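Local coordinates for protein alpha-L-rhamnosidase (Aspergillus terreus, PDB 6GSZ) that probably hydrolyses terminal non-reducing alpha-L-rhamnose residues in alpha-L-rhamnosides, as a calcium-binding, N-glycosylated fungal glycoside hydrolase, at residues S34-R39 and V82-S87; D142-A147 and D191-G196; P173-Y178 and P514-N519; G349-F354 and H378-G383; T357-N362 and G749-G754. All blocks are in the same frame, centred on the assembly; numbering follows the deposited sequence. Where two conformers were deposited one is given.

The chain is built of successive beta-rich modules and a helical glycosidase domain. Contacts 1, 2 and 4 lie inside single modules: the N-terminal immunoglobulin-like domain, the rhamnosidase N-terminal domain and the concanavalin-like domain; the centres of contacts 1 and 4 are about 61 Å apart, on opposite sides of the chain's centre. Contacts 3 and 5 join modules, each bringing a loop of the six-hairpin glycosidase domain against a beta domain, with centres about 31 Å apart. The glycosidase domain also supplies the pocket that holds a bound glucose, lined by D460, E466 and E740 among others. Contacts 4 and 5 share strand 351-361, their centres about 28 Å apart. Glycan sugars lie beside contacts 3 and 5.

Contact 1: residues S34-R39 and V82-S87; sequences SDWEQR and VRSFGS
In the immunoglobulin-like N-terminal domain, Q38 and G86 form an antiparallel non-hydrogen-bonded pair where strand 38-46 begins and strand 78-86 ends. Two backbone bonds flank the pair: S87 N gives to E37 O (2.8 Å) and R39 N to F85 O (2.8 Å). The extended Q38 side chain, with CG anti to the backbone N (chi1 -180°), carries OE1 to the S84 hydroxyl, which donates to it across 2.7 Å, tilted from the carbonyl plane. The same S84 OG lies in the plane of the W36 indole at its edge, 3.3 Å from CH2, while W36 NE1 turns to H91 O. G86 CA packs 3.5 Å from W36 NE1. Two waters add to this: one joins S87 OG to E37 N, another joins it to E37 OE1. Q38 OE1 also accepts from W27 NE1, and Q38 NE2 reaches the carbonyls of S59 and D61, a calcium ligand, so this buried amide has partners at both ends.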
# COMPACT_ATOMS: atom_id res chain seq x y z
N SER A 34 -22.20 -25.96 -3.99
CA SER A 34 -22.38 -26.29 -2.58
C SER A 34 -21.35 -27.32 -2.11
O SER A 34 -21.16 -28.35 -2.75
CB SER A 34 -23.77 -26.82 -2.32
OG SER A 34 -24.74 -25.79 -2.38
N ASP A 35 -20.74 -27.04 -0.95
CA ASP A 35 -19.87 -27.98 -0.22
C ASP A 35 -18.78 -28.55 -1.12
O ASP A 35 -18.42 -29.73 -1.04
CB ASP A 35 -20.68 -29.14 0.37
CG ASP A 35 -21.56 -28.72 1.51
OD1 ASP A 35 -21.19 -27.83 2.27
OD2 ASP A 35 -22.59 -29.36 1.65
N TRP A 36 -18.17 -27.69 -1.94
CA TRP A 36 -17.21 -28.16 -2.91
C TRP A 36 -15.78 -28.02 -2.36
O TRP A 36 -15.41 -26.96 -1.85
CB TRP A 36 -17.36 -27.35 -4.21
CG TRP A 36 -16.57 -27.90 -5.35
CD1 TRP A 36 -17.00 -28.78 -6.30
CD2 TRP A 36 -15.20 -27.58 -5.69
NE1 TRP A 36 -16.00 -29.05 -7.19
CE2 TRP A 36 -14.88 -28.33 -6.84
CE3 TRP A 36 -14.20 -26.76 -5.13
CZ2 TRP A 36 -13.62 -28.28 -7.44
CZ3 TRP A 36 -12.97 -26.70 -5.74
CH2 TRP A 36 -12.69 -27.43 -6.89
N GLU A 37 -15.00 -29.08 -2.55
CA GLU A 37 -13.58 -29.09 -2.24
C GLU A 37 -12.84 -29.74 -3.41
O GLU A 37 -13.37 -30.62 -4.09
CB GLU A 37 -13.31 -29.85 -0.94
CG GLU A 37 -13.81 -29.09 0.28
CD GLU A 37 -13.60 -29.73 1.64
OE1 GLU A 37 -14.16 -30.82 1.87
OE2 GLU A 37 -12.90 -29.11 2.47
N GLN A 38 -11.61 -29.29 -3.64
CA GLN A 38 -10.79 -29.84 -4.69
C GLN A 38 -10.12 -31.15 -4.24
O GLN A 38 -9.61 -31.23 -3.12
CB GLN A 38 -9.71 -28.79 -5.01
CG GLN A 38 -8.75 -29.21 -6.13
CD GLN A 38 -7.71 -28.15 -6.36
OE1 GLN A 38 -7.99 -27.14 -7.02
NE2 GLN A 38 -6.51 -28.42 -5.84
N ARG A 39 -10.07 -32.15 -5.14
CA ARG A 39 -9.25 -33.31 -4.89
C ARG A 39 -7.99 -33.37 -5.76
O ARG A 39 -7.02 -34.03 -5.37
CB ARG A 39 -10.05 -34.61 -5.01
CG ARG A 39 -10.55 -34.91 -6.41
CD ARG A 39 -11.19 -36.30 -6.47
NE ARG A 39 -10.35 -37.32 -5.84
CZ ARG A 39 -10.57 -37.91 -4.65
NH1 ARG A 39 -11.67 -37.67 -3.93
NH2 ARG A 39 -9.66 -38.75 -4.19
N VAL A 82 -5.00 -24.03 -16.10
CA VAL A 82 -5.27 -24.91 -14.98
C VAL A 82 -6.70 -25.41 -15.08
O VAL A 82 -7.59 -24.70 -15.48
CB VAL A 82 -5.04 -24.18 -13.64
CG1 VAL A 82 -5.32 -25.09 -12.45
CG2 VAL A 82 -3.64 -23.58 -13.59
N ARG A 83 -6.92 -26.63 -14.59
CA ARG A 83 -8.29 -27.08 -14.29
C ARG A 83 -8.24 -27.88 -12.99
O ARG A 83 -7.25 -28.45 -12.64
CB ARG A 83 -8.93 -27.85 -15.45
CG ARG A 83 -8.21 -29.13 -15.83
CD ARG A 83 -8.98 -29.82 -16.96
NE ARG A 83 -8.33 -31.06 -17.32
CZ ARG A 83 -8.85 -31.96 -18.14
NH1 ARG A 83 -10.04 -31.75 -18.71
NH2 ARG A 83 -8.17 -33.06 -18.38
N SER A 84 -9.38 -27.84 -12.32
CA SER A 84 -9.52 -28.35 -10.98
C SER A 84 -10.67 -29.38 -10.95
O SER A 84 -11.70 -29.19 -11.57
CB SER A 84 -9.75 -27.18 -10.05
OG SER A 84 -10.01 -27.64 -8.75
N PHE A 85 -10.44 -30.46 -10.20
CA PHE A 85 -11.35 -31.59 -10.05
C PHE A 85 -11.92 -31.65 -8.63
O PHE A 85 -11.18 -31.65 -7.66
CB PHE A 85 -10.58 -32.87 -10.39
CG PHE A 85 -10.01 -32.91 -11.78
CD1 PHE A 85 -8.75 -32.36 -12.04
CD2 PHE A 85 -10.73 -33.45 -12.84
CE1 PHE A 85 -8.22 -32.39 -13.31
CE2 PHE A 85 -10.20 -33.46 -14.11
CZ PHE A 85 -8.95 -32.93 -14.34
N GLY A 86 -13.25 -31.82 -8.55
CA GLY A 86 -13.95 -31.84 -7.25
C GLY A 86 -13.85 -33.18 -6.56
O GLY A 86 -13.73 -34.22 -7.18
N SER A 87 -13.87 -33.11 -5.22
CA SER A 87 -13.74 -34.31 -4.40
C SER A 87 -14.92 -35.26 -4.59
O SER A 87 -14.76 -36.43 -4.30
CB SER A 87 -13.53 -33.97 -2.95
OG SER A 87 -14.66 -33.33 -2.44
O HOH W 1 -16.49 -31.54 -3.58
O HOH W 2 -14.55 -33.00 0.48

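Contact 2: residues D142-A147 and D191-G196; sequences DSYVSA and DLLKQG
Y144 meets L193, K194 and Q195 in the rhamnosidase N-terminal domain, a beta-sheet domain, where strand 144-154 approaches the loop leading into strand 196-205. Just beyond the tyrosine, V145 and S146 both face T236 in a classic beta bulge. From CB, which heads toward the loop, CG stands between the backbone N and the carbonyl carbon (chi1 60°), swinging the ring across to residues 193-195. Along one flank, CD1 and then CE1 pass Q195 OE1, the latter at 3.8 Å; ring and amide planes are 52° apart. Along the other, CE2 approaches CB and CD1 of L193, and CZ lies 4.0 Å from L193 CB. At the tip, OH donates to a water that in turn donates to L193 O, bridging hydroxyl and carbonyl. L193 CD1 continues past the ring to A147 CB, 3.5 Å away, so the leucine touches both the tyrosine ring and the alanine methyl. Q195, bent at chi2 (65°), brings its amide to residues 142-147. A water connects its OE1 with Y144 N, and its NE2 donates to D142 O at 2.9 Å, with that oxygen in the amide plane but the nitrogen well above the carbonyl plane.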
# COMPACT_ATOMS: atom_id res chain seq x y z
N ASP A 142 15.65 -7.23 -39.91
CA ASP A 142 15.24 -8.64 -40.07
C ASP A 142 13.80 -8.74 -39.58
O ASP A 142 13.35 -7.92 -38.76
CB ASP A 142 16.19 -9.54 -39.25
CG ASP A 142 17.67 -9.41 -39.61
OD1 ASP A 142 18.04 -9.87 -40.70
OD2 ASP A 142 18.45 -8.87 -38.79
N SER A 143 13.07 -9.75 -40.05
CA SER A 143 11.74 -10.01 -39.50
C SER A 143 11.88 -10.42 -38.03
O SER A 143 12.84 -11.12 -37.64
CB SER A 143 11.02 -11.05 -40.30
OG SER A 143 11.74 -12.24 -40.26
N TYR A 144 10.93 -9.97 -37.21
CA TYR A 144 10.98 -10.23 -35.77
C TYR A 144 9.61 -10.70 -35.27
O TYR A 144 8.59 -10.44 -35.90
CB TYR A 144 11.44 -8.98 -34.99
CG TYR A 144 10.55 -7.77 -35.16
CD1 TYR A 144 10.73 -6.95 -36.26
CD2 TYR A 144 9.58 -7.41 -34.24
CE1 TYR A 144 9.93 -5.85 -36.47
CE2 TYR A 144 8.76 -6.30 -34.43
CZ TYR A 144 8.94 -5.53 -35.57
OH TYR A 144 8.21 -4.41 -35.86
N VAL A 145 9.62 -11.35 -34.11
CA VAL A 145 8.42 -11.95 -33.54
C VAL A 145 8.05 -11.36 -32.18
O VAL A 145 6.86 -11.41 -31.81
CB VAL A 145 8.54 -13.48 -33.47
CG1 VAL A 145 8.65 -14.09 -34.87
CG2 VAL A 145 9.66 -13.95 -32.55
N SER A 146 9.02 -10.85 -31.42
CA SER A 146 8.73 -10.29 -30.09
C SER A 146 9.85 -9.34 -29.69
O SER A 146 10.95 -9.43 -30.22
CB SER A 146 8.51 -11.38 -29.04
OG SER A 146 9.69 -12.12 -28.84
N ALA A 147 9.53 -8.44 -28.75
CA ALA A 147 10.55 -7.55 -28.25
C ALA A 147 10.22 -7.17 -26.80
O ALA A 147 9.05 -7.07 -26.42
CB ALA A 147 10.70 -6.33 -29.14
N ASP A 191 4.81 -4.36 -30.41
CA ASP A 191 3.92 -3.65 -31.32
C ASP A 191 4.34 -2.18 -31.49
O ASP A 191 3.75 -1.48 -32.32
CB ASP A 191 2.48 -3.79 -30.84
CG ASP A 191 1.89 -5.18 -31.01
OD1 ASP A 191 2.48 -6.03 -31.77
OD2 ASP A 191 0.83 -5.41 -30.41
N LEU A 192 5.32 -1.70 -30.70
CA LEU A 192 5.78 -0.31 -30.82
C LEU A 192 6.88 -0.19 -31.87
O LEU A 192 7.13 0.92 -32.37
CB LEU A 192 6.29 0.19 -29.47
CG LEU A 192 5.33 0.08 -28.29
CD1 LEU A 192 5.89 0.78 -27.07
CD2 LEU A 192 3.97 0.63 -28.60
N LEU A 193 7.59 -1.29 -32.16
CA LEU A 193 8.64 -1.26 -33.16
C LEU A 193 8.04 -1.20 -34.56
O LEU A 193 6.86 -1.53 -34.82
CB LEU A 193 9.52 -2.50 -33.05
CG LEU A 193 10.28 -2.68 -31.74
CD1 LEU A 193 11.04 -4.02 -31.78
CD2 LEU A 193 11.26 -1.56 -31.57
N LYS A 194 8.91 -0.80 -35.49
CA LYS A 194 8.61 -0.96 -36.90
C LYS A 194 9.83 -1.55 -37.59
O LYS A 194 10.96 -1.63 -37.06
CB LYS A 194 8.10 0.36 -37.49
CG LYS A 194 8.95 1.57 -37.14
CD LYS A 194 8.35 2.91 -37.57
CE LYS A 194 9.30 4.05 -37.23
NZ LYS A 194 8.81 5.35 -37.74
N GLN A 195 9.58 -2.08 -38.78
CA GLN A 195 10.62 -2.62 -39.59
C GLN A 195 11.56 -1.49 -40.02
O GLN A 195 11.11 -0.44 -40.42
CB GLN A 195 9.97 -3.26 -40.83
CG GLN A 195 10.86 -4.28 -41.48
CD GLN A 195 11.07 -5.46 -40.56
OE1 GLN A 195 10.15 -6.18 -40.24
NE2 GLN A 195 12.31 -5.65 -40.14
N GLY A 196 12.86 -1.73 -39.91
CA GLY A 196 13.81 -0.74 -40.35
C GLY A 196 14.20 0.19 -39.20
O GLY A 196 14.49 -0.23 -38.09
O HOH W 3 5.81 -3.96 -34.50
O HOH W 4 8.91 -8.49 -38.88

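Contact 3: residues P173-Y178 and P514-N519; sequences PGWQSY and PNIHGN. With NAG (2-acetamido-2-deoxy-beta-D-glucopyranose), chain B.
S177 OG rests 3.4 Å from P514 CB and is hydrogen-bonded to E501 OE2, a carboxylate oxygen that also takes the N515 backbone N-H. One glutamate of helix 488-503 therefore ties the two loops together at this polar point. Beside it the contact is apolar. P514 puts CG over one face of the W175 indole, 3.6 Å from the centroid of the five-membered ring and 12° off its normal, a CH-pi contact. I516 comes to the indole edge instead: its CG2 lies in the ring plane, 3.6 Å from W175 CZ2. A chi1 of -168° turns the W175 ring to the proline; NE1 is hydrogen-bonded to Y223 OH, and W208 stacks on the indole. N515 closes an Asx turn, OD1 accepting from H517 N at 2.9 Å. Farther along, N519 ND2 comes within 3.5 Å of C6 of a glycan N-acetylglucosamine. P514, after a cis peptide bond, thus docks on W175 where the rhamnosidase N-terminal domain meets the six-hairpin glycosidase domain.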
# COMPACT_ATOMS: atom_id res chain seq x y z
N PRO A 173 10.83 3.74 -11.33
CA PRO A 173 10.43 2.44 -10.77
C PRO A 173 9.90 2.44 -9.35
O PRO A 173 9.65 1.36 -8.80
CB PRO A 173 11.78 1.68 -10.83
CG PRO A 173 12.79 2.74 -10.46
CD PRO A 173 12.28 3.93 -11.23
N GLY A 174 9.65 3.61 -8.77
CA GLY A 174 9.14 3.68 -7.41
C GLY A 174 10.30 3.85 -6.42
O GLY A 174 11.45 4.09 -6.85
N TRP A 175 10.00 3.77 -5.13
CA TRP A 175 10.95 4.02 -4.08
C TRP A 175 11.35 2.74 -3.35
O TRP A 175 10.56 2.21 -2.55
CB TRP A 175 10.43 5.07 -3.09
CG TRP A 175 11.49 5.56 -2.15
CD1 TRP A 175 12.83 5.29 -2.18
CD2 TRP A 175 11.29 6.43 -1.03
NE1 TRP A 175 13.48 5.96 -1.18
CE2 TRP A 175 12.56 6.66 -0.45
CE3 TRP A 175 10.16 7.04 -0.47
CZ2 TRP A 175 12.73 7.50 0.64
CZ3 TRP A 175 10.33 7.85 0.63
CH2 TRP A 175 11.61 8.10 1.15
N GLN A 176 12.53 2.20 -3.67
CA GLN A 176 13.15 1.08 -2.95
C GLN A 176 14.27 1.65 -2.06
O GLN A 176 14.75 2.77 -2.31
CB GLN A 176 13.68 0.01 -3.91
CG GLN A 176 12.57 -0.61 -4.77
CD GLN A 176 12.28 0.15 -6.05
OE1 GLN A 176 13.22 0.46 -6.82
NE2 GLN A 176 11.02 0.44 -6.36
N SER A 177 14.79 0.82 -1.18
CA SER A 177 16.03 1.07 -0.47
C SER A 177 17.12 0.76 -1.50
O SER A 177 17.75 -0.29 -1.48
CB SER A 177 16.15 0.22 0.78
OG SER A 177 15.16 0.58 1.73
N TYR A 178 17.39 1.77 -2.36
CA TYR A 178 18.09 1.53 -3.64
C TYR A 178 19.50 1.00 -3.44
O TYR A 178 19.99 0.30 -4.35
CB TYR A 178 18.21 2.82 -4.44
CG TYR A 178 16.91 3.48 -4.81
CD1 TYR A 178 16.02 2.89 -5.69
CD2 TYR A 178 16.59 4.73 -4.31
CE1 TYR A 178 14.87 3.55 -6.11
CE2 TYR A 178 15.45 5.41 -4.70
CZ TYR A 178 14.56 4.82 -5.59
OH TYR A 178 13.45 5.52 -5.99
N PRO A 514 11.90 3.13 2.97
CA PRO A 514 13.37 3.22 3.04
C PRO A 514 13.88 4.27 4.04
O PRO A 514 13.19 5.28 4.32
CB PRO A 514 13.73 3.69 1.62
CG PRO A 514 12.61 3.10 0.74
CD PRO A 514 11.38 3.30 1.61
N ASN A 515 15.04 3.96 4.61
CA ASN A 515 15.58 4.76 5.69
C ASN A 515 16.42 5.93 5.12
O ASN A 515 17.52 5.69 4.66
CB ASN A 515 16.41 3.90 6.62
CG ASN A 515 17.11 4.70 7.69
OD1 ASN A 515 16.59 5.74 8.09
ND2 ASN A 515 18.23 4.14 8.20
N ILE A 516 15.93 7.16 5.31
CA ILE A 516 16.63 8.36 4.88
C ILE A 516 17.37 9.01 6.04
O ILE A 516 17.97 10.05 5.84
CB ILE A 516 15.67 9.37 4.23
CG1 ILE A 516 14.53 9.79 5.17
CG2 ILE A 516 15.17 8.79 2.93
CD1 ILE A 516 13.83 11.08 4.84
N HIS A 517 17.28 8.46 7.25
CA HIS A 517 17.72 9.12 8.49
C HIS A 517 19.04 8.58 9.06
O HIS A 517 19.50 9.09 10.11
CB HIS A 517 16.64 9.04 9.57
CG HIS A 517 15.39 9.77 9.20
ND1 HIS A 517 14.13 9.28 9.46
CD2 HIS A 517 15.19 10.98 8.62
CE1 HIS A 517 13.21 10.16 9.02
NE2 HIS A 517 13.85 11.19 8.49
N GLY A 518 19.68 7.61 8.42
CA GLY A 518 20.99 7.12 8.93
C GLY A 518 20.82 6.17 10.12
O GLY A 518 19.77 5.53 10.22
N ASN A 519 21.82 6.10 11.01
CA ASN A 519 21.87 5.05 12.01
C ASN A 519 21.63 5.55 13.45
O ASN A 519 21.79 4.78 14.39
CB ASN A 519 23.17 4.25 11.89
CG ASN A 519 24.36 4.99 12.45
OD1 ASN A 519 24.30 6.19 12.69
ND2 ASN A 519 25.47 4.28 12.63
C1 NAG B . 25.24 1.48 6.91
C2 NAG B . 25.26 2.20 5.55
C3 NAG B . 26.36 3.23 5.52
C4 NAG B . 26.24 4.21 6.66
C5 NAG B . 26.20 3.42 7.97
C6 NAG B . 25.93 4.35 9.14
C7 NAG B . 24.57 1.20 3.41
C8 NAG B . 24.91 0.14 2.39
N2 NAG B . 25.42 1.28 4.47
O3 NAG B . 26.27 3.93 4.28
O4 NAG B . 27.41 5.03 6.60
O5 NAG B . 25.09 2.50 7.90
O6 NAG B . 24.77 5.19 8.86
O7 NAG B . 23.57 1.93 3.32

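Contact 4: residues G349-F354 and H378-G383; sequences GQTIRF and HFTLSG
Backbone bonds between T351-F354 and H378-T380 set an antiparallel register: I352 and F379 exchange a pair, N to O at 2.8 Å each way. L381 N gives to Q350 O and G349 N to L381 O, the second from above the carbonyl plane. T351 OG1 and T380 OG1 share a hydrogen bond of 2.8 Å. On their sheet face R353 and H378 run side by side. R353 CG sits over a face of the H378 imidazole, 4.0 Å from its centroid, in a CH-pi contact, while T351 CG2 lies at the ring edge, 3.9 Å from H378 CD2. R353 bends at chi3 (67°), and its NH2 makes a salt bridge with D404. These two strands belong to one of the sheets of the concanavalin-like domain, 351-361 lying between 376-380 and 400-404. I352 and F379 point to the other face. Among the apolar contacts, I352 CG1 is 4.0 Å from L381 CD1, and F354 turns its ring edge to F379 CB. Strand 339-344 covers F354, F379 and L381.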
# COMPACT_ATOMS: atom_id res chain seq x y z
N GLY A 349 3.86 31.96 -23.88
CA GLY A 349 4.65 32.51 -22.78
C GLY A 349 3.84 32.87 -21.55
O GLY A 349 4.42 33.28 -20.54
N GLN A 350 2.51 32.71 -21.60
CA GLN A 350 1.68 32.86 -20.41
C GLN A 350 1.77 31.61 -19.53
O GLN A 350 1.63 30.48 -20.02
CB GLN A 350 0.23 33.12 -20.81
CG GLN A 350 -0.68 33.32 -19.61
CD GLN A 350 -1.93 34.05 -19.99
OE1 GLN A 350 -1.89 34.93 -20.85
NE2 GLN A 350 -3.04 33.72 -19.34
N THR A 351 1.99 31.83 -18.23
CA THR A 351 2.14 30.76 -17.28
C THR A 351 0.89 30.62 -16.41
O THR A 351 0.41 31.59 -15.79
CB THR A 351 3.39 31.00 -16.40
OG1 THR A 351 4.52 31.19 -17.25
CG2 THR A 351 3.66 29.87 -15.41
N ILE A 352 0.40 29.38 -16.32
CA ILE A 352 -0.64 28.99 -15.39
C ILE A 352 0.01 28.35 -14.16
O ILE A 352 0.88 27.49 -14.30
CB ILE A 352 -1.60 27.97 -16.04
CG1 ILE A 352 -1.91 28.29 -17.51
CG2 ILE A 352 -2.85 27.82 -15.20
CD1 ILE A 352 -2.82 27.27 -18.18
N ARG A 353 -0.48 28.73 -12.97
CA ARG A 353 -0.01 28.18 -11.71
C ARG A 353 -1.16 27.43 -11.03
O ARG A 353 -2.31 27.92 -11.02
CB ARG A 353 0.50 29.29 -10.79
CG ARG A 353 1.15 28.78 -9.51
CD ARG A 353 1.61 29.87 -8.57
NE ARG A 353 0.47 30.59 -8.03
CZ ARG A 353 0.56 31.69 -7.30
NH1 ARG A 353 1.74 32.19 -6.98
NH2 ARG A 353 -0.55 32.28 -6.86
N PHE A 354 -0.80 26.25 -10.48
CA PHE A 354 -1.75 25.37 -9.78
C PHE A 354 -1.22 25.08 -8.39
O PHE A 354 -0.16 24.47 -8.26
CB PHE A 354 -1.90 24.06 -10.56
CG PHE A 354 -2.32 24.20 -12.00
CD1 PHE A 354 -3.64 24.28 -12.35
CD2 PHE A 354 -1.38 24.29 -13.02
CE1 PHE A 354 -4.03 24.40 -13.67
CE2 PHE A 354 -1.77 24.37 -14.34
CZ PHE A 354 -3.09 24.46 -14.67
N HIS A 378 3.61 24.76 -12.46
CA HIS A 378 3.55 25.87 -13.40
C HIS A 378 3.58 25.31 -14.81
O HIS A 378 4.49 24.52 -15.11
CB HIS A 378 4.72 26.83 -13.22
CG HIS A 378 4.72 27.62 -11.96
ND1 HIS A 378 5.20 27.13 -10.78
CD2 HIS A 378 4.33 28.89 -11.71
CE1 HIS A 378 5.13 28.07 -9.84
NE2 HIS A 378 4.59 29.16 -10.39
N PHE A 379 2.67 25.77 -15.66
CA PHE A 379 2.65 25.35 -17.04
C PHE A 379 2.68 26.59 -17.92
O PHE A 379 1.75 27.40 -17.86
CB PHE A 379 1.40 24.52 -17.35
CG PHE A 379 1.27 24.07 -18.77
CD1 PHE A 379 1.92 22.93 -19.23
CD2 PHE A 379 0.56 24.84 -19.68
CE1 PHE A 379 1.84 22.54 -20.55
CE2 PHE A 379 0.46 24.44 -20.99
CZ PHE A 379 1.12 23.30 -21.43
N THR A 380 3.74 26.71 -18.71
CA THR A 380 3.84 27.85 -19.65
C THR A 380 3.34 27.39 -21.02
O THR A 380 3.86 26.40 -21.62
CB THR A 380 5.22 28.45 -19.71
OG1 THR A 380 5.58 28.90 -18.40
CG2 THR A 380 5.30 29.60 -20.72
N LEU A 381 2.33 28.12 -21.52
CA LEU A 381 1.63 27.84 -22.77
C LEU A 381 2.52 28.20 -23.97
O LEU A 381 3.42 29.06 -23.88
CB LEU A 381 0.36 28.69 -22.82
CG LEU A 381 -0.70 28.30 -21.80
CD1 LEU A 381 -1.46 29.53 -21.30
CD2 LEU A 381 -1.65 27.28 -22.38
N SER A 382 2.24 27.56 -25.11
CA SER A 382 3.00 27.79 -26.35
C SER A 382 2.21 28.60 -27.38
O SER A 382 2.83 29.05 -28.35
CB SER A 382 3.41 26.49 -26.98
OG SER A 382 2.26 25.84 -27.50
N GLY A 383 0.89 28.74 -27.18
CA GLY A 383 -0.12 29.33 -28.14
C GLY A 383 -0.21 28.59 -29.46
O GLY A 383 -0.77 29.16 -30.43

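Contact 5: residues T357-N362 and G749-G754; sequences TEVMEN and GSINPG
G749 and M360 meet through water: one molecule donates to both carbonyl oxygens, at 2.6 Å from G749 O and 2.8 Å from M360 O. At S750 the E361 carboxylate takes over. Its OE2 lies 3.6 Å from S750 CA, and a second water links it to S750 OG. I751 N makes the direct bond, donating to E361 OE2 at 2.9 Å, nearly straight at 168° but arriving from above the carboxylate plane. A third water gives hydrogens to OE2 and to I751 O, so OE2 accepts from one amide and two waters. A chi1 of -169° and an extended chain carry E361 across. The I751 side chain crosses that chain obliquely, its CD1 3.6 Å from E361 OE1, and reaches tip to tip toward V359; I751 CD1 and V359 CG2 are likewise 3.6 Å apart. N752 OD1 accepts from G754 N at 2.8 Å, in plane and on a lone pair, closing an Asx turn around P753. R368 takes the N752 and G754 carbonyls, and sugars touch S750 and P753. The arrangement is a partly hydrated domain interface, with a carboxylate from the concanavalin-like sheet gripping a loop of the six-hairpin glycosidase domain.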
# COMPACT_ATOMS: atom_id res chain seq x y z
N THR A 357 -4.13 21.98 -2.40
CA THR A 357 -4.29 21.86 -0.93
C THR A 357 -5.38 20.84 -0.59
O THR A 357 -6.26 20.55 -1.38
CB THR A 357 -4.58 23.21 -0.26
OG1 THR A 357 -5.91 23.62 -0.58
CG2 THR A 357 -3.60 24.28 -0.69
N GLU A 358 -5.32 20.35 0.65
CA GLU A 358 -6.31 19.39 1.16
C GLU A 358 -7.61 20.08 1.57
O GLU A 358 -8.71 19.51 1.43
CB GLU A 358 -5.74 18.64 2.36
CG GLU A 358 -4.63 17.72 1.97
CD GLU A 358 -4.27 16.80 3.13
OE1 GLU A 358 -3.86 17.32 4.20
OE2 GLU A 358 -4.44 15.59 2.96
N VAL A 359 -7.47 21.29 2.11
CA VAL A 359 -8.57 22.00 2.76
C VAL A 359 -8.45 23.49 2.44
O VAL A 359 -7.42 23.98 1.96
CB VAL A 359 -8.58 21.80 4.28
CG1 VAL A 359 -8.79 20.34 4.64
CG2 VAL A 359 -7.34 22.37 4.94
N MET A 360 -9.55 24.18 2.74
CA MET A 360 -9.61 25.60 2.78
C MET A 360 -9.51 26.05 4.25
O MET A 360 -9.92 25.32 5.17
CB MET A 360 -10.95 26.10 2.22
CG MET A 360 -11.30 25.63 0.84
SD MET A 360 -10.24 26.40 -0.39
CE MET A 360 -10.87 28.09 -0.42
N GLU A 361 -9.02 27.26 4.45
CA GLU A 361 -9.02 27.87 5.77
C GLU A 361 -9.09 29.39 5.60
O GLU A 361 -8.35 29.96 4.82
CB GLU A 361 -7.76 27.48 6.54
CG GLU A 361 -7.82 27.86 8.00
CD GLU A 361 -6.57 27.71 8.85
OE1 GLU A 361 -5.41 27.71 8.30
OE2 GLU A 361 -6.76 27.57 10.12
N ASN A 362 -9.98 30.04 6.36
CA ASN A 362 -10.04 31.49 6.30
C ASN A 362 -10.36 31.95 4.87
O ASN A 362 -9.93 33.04 4.45
CB ASN A 362 -8.74 32.13 6.83
CG ASN A 362 -8.54 31.85 8.31
OD1 ASN A 362 -9.50 31.53 9.01
ND2 ASN A 362 -7.31 31.94 8.79
N GLY A 749 -13.75 25.17 11.89
CA GLY A 749 -13.18 25.11 10.56
C GLY A 749 -11.71 25.45 10.54
O GLY A 749 -11.09 25.31 9.48
N SER A 750 -11.16 25.96 11.64
CA SER A 750 -9.73 26.27 11.73
C SER A 750 -8.90 24.99 11.77
O SER A 750 -9.34 23.99 12.33
CB SER A 750 -9.43 27.09 12.96
OG SER A 750 -9.95 28.39 12.80
N ILE A 751 -7.70 25.04 11.16
CA ILE A 751 -6.79 23.92 11.18
C ILE A 751 -6.11 23.86 12.55
O ILE A 751 -5.84 24.88 13.16
CB ILE A 751 -5.78 24.00 10.00
CG1 ILE A 751 -6.51 23.99 8.66
CG2 ILE A 751 -4.74 22.88 10.06
CD1 ILE A 751 -5.57 24.21 7.45
N ASN A 752 -5.87 22.64 13.04
CA ASN A 752 -5.14 22.43 14.26
C ASN A 752 -3.86 23.27 14.23
O ASN A 752 -3.17 23.29 13.21
CB ASN A 752 -4.79 20.96 14.42
CG ASN A 752 -4.26 20.62 15.78
OD1 ASN A 752 -3.15 21.01 16.15
ND2 ASN A 752 -5.05 19.86 16.53
N PRO A 753 -3.49 23.97 15.33
CA PRO A 753 -2.30 24.81 15.31
C PRO A 753 -0.98 24.04 15.25
O PRO A 753 0.05 24.62 14.95
CB PRO A 753 -2.42 25.61 16.62
CG PRO A 753 -3.17 24.66 17.55
CD PRO A 753 -4.21 24.01 16.63
N GLY A 754 -1.03 22.74 15.47
CA GLY A 754 0.17 21.96 15.41
C GLY A 754 0.80 22.04 14.03
O GLY A 754 0.13 21.94 13.03
O HOH W 5 -11.95 25.18 7.02
O HOH W 6 -4.64 27.11 11.96
O HOH W 7 -7.92 29.72 11.61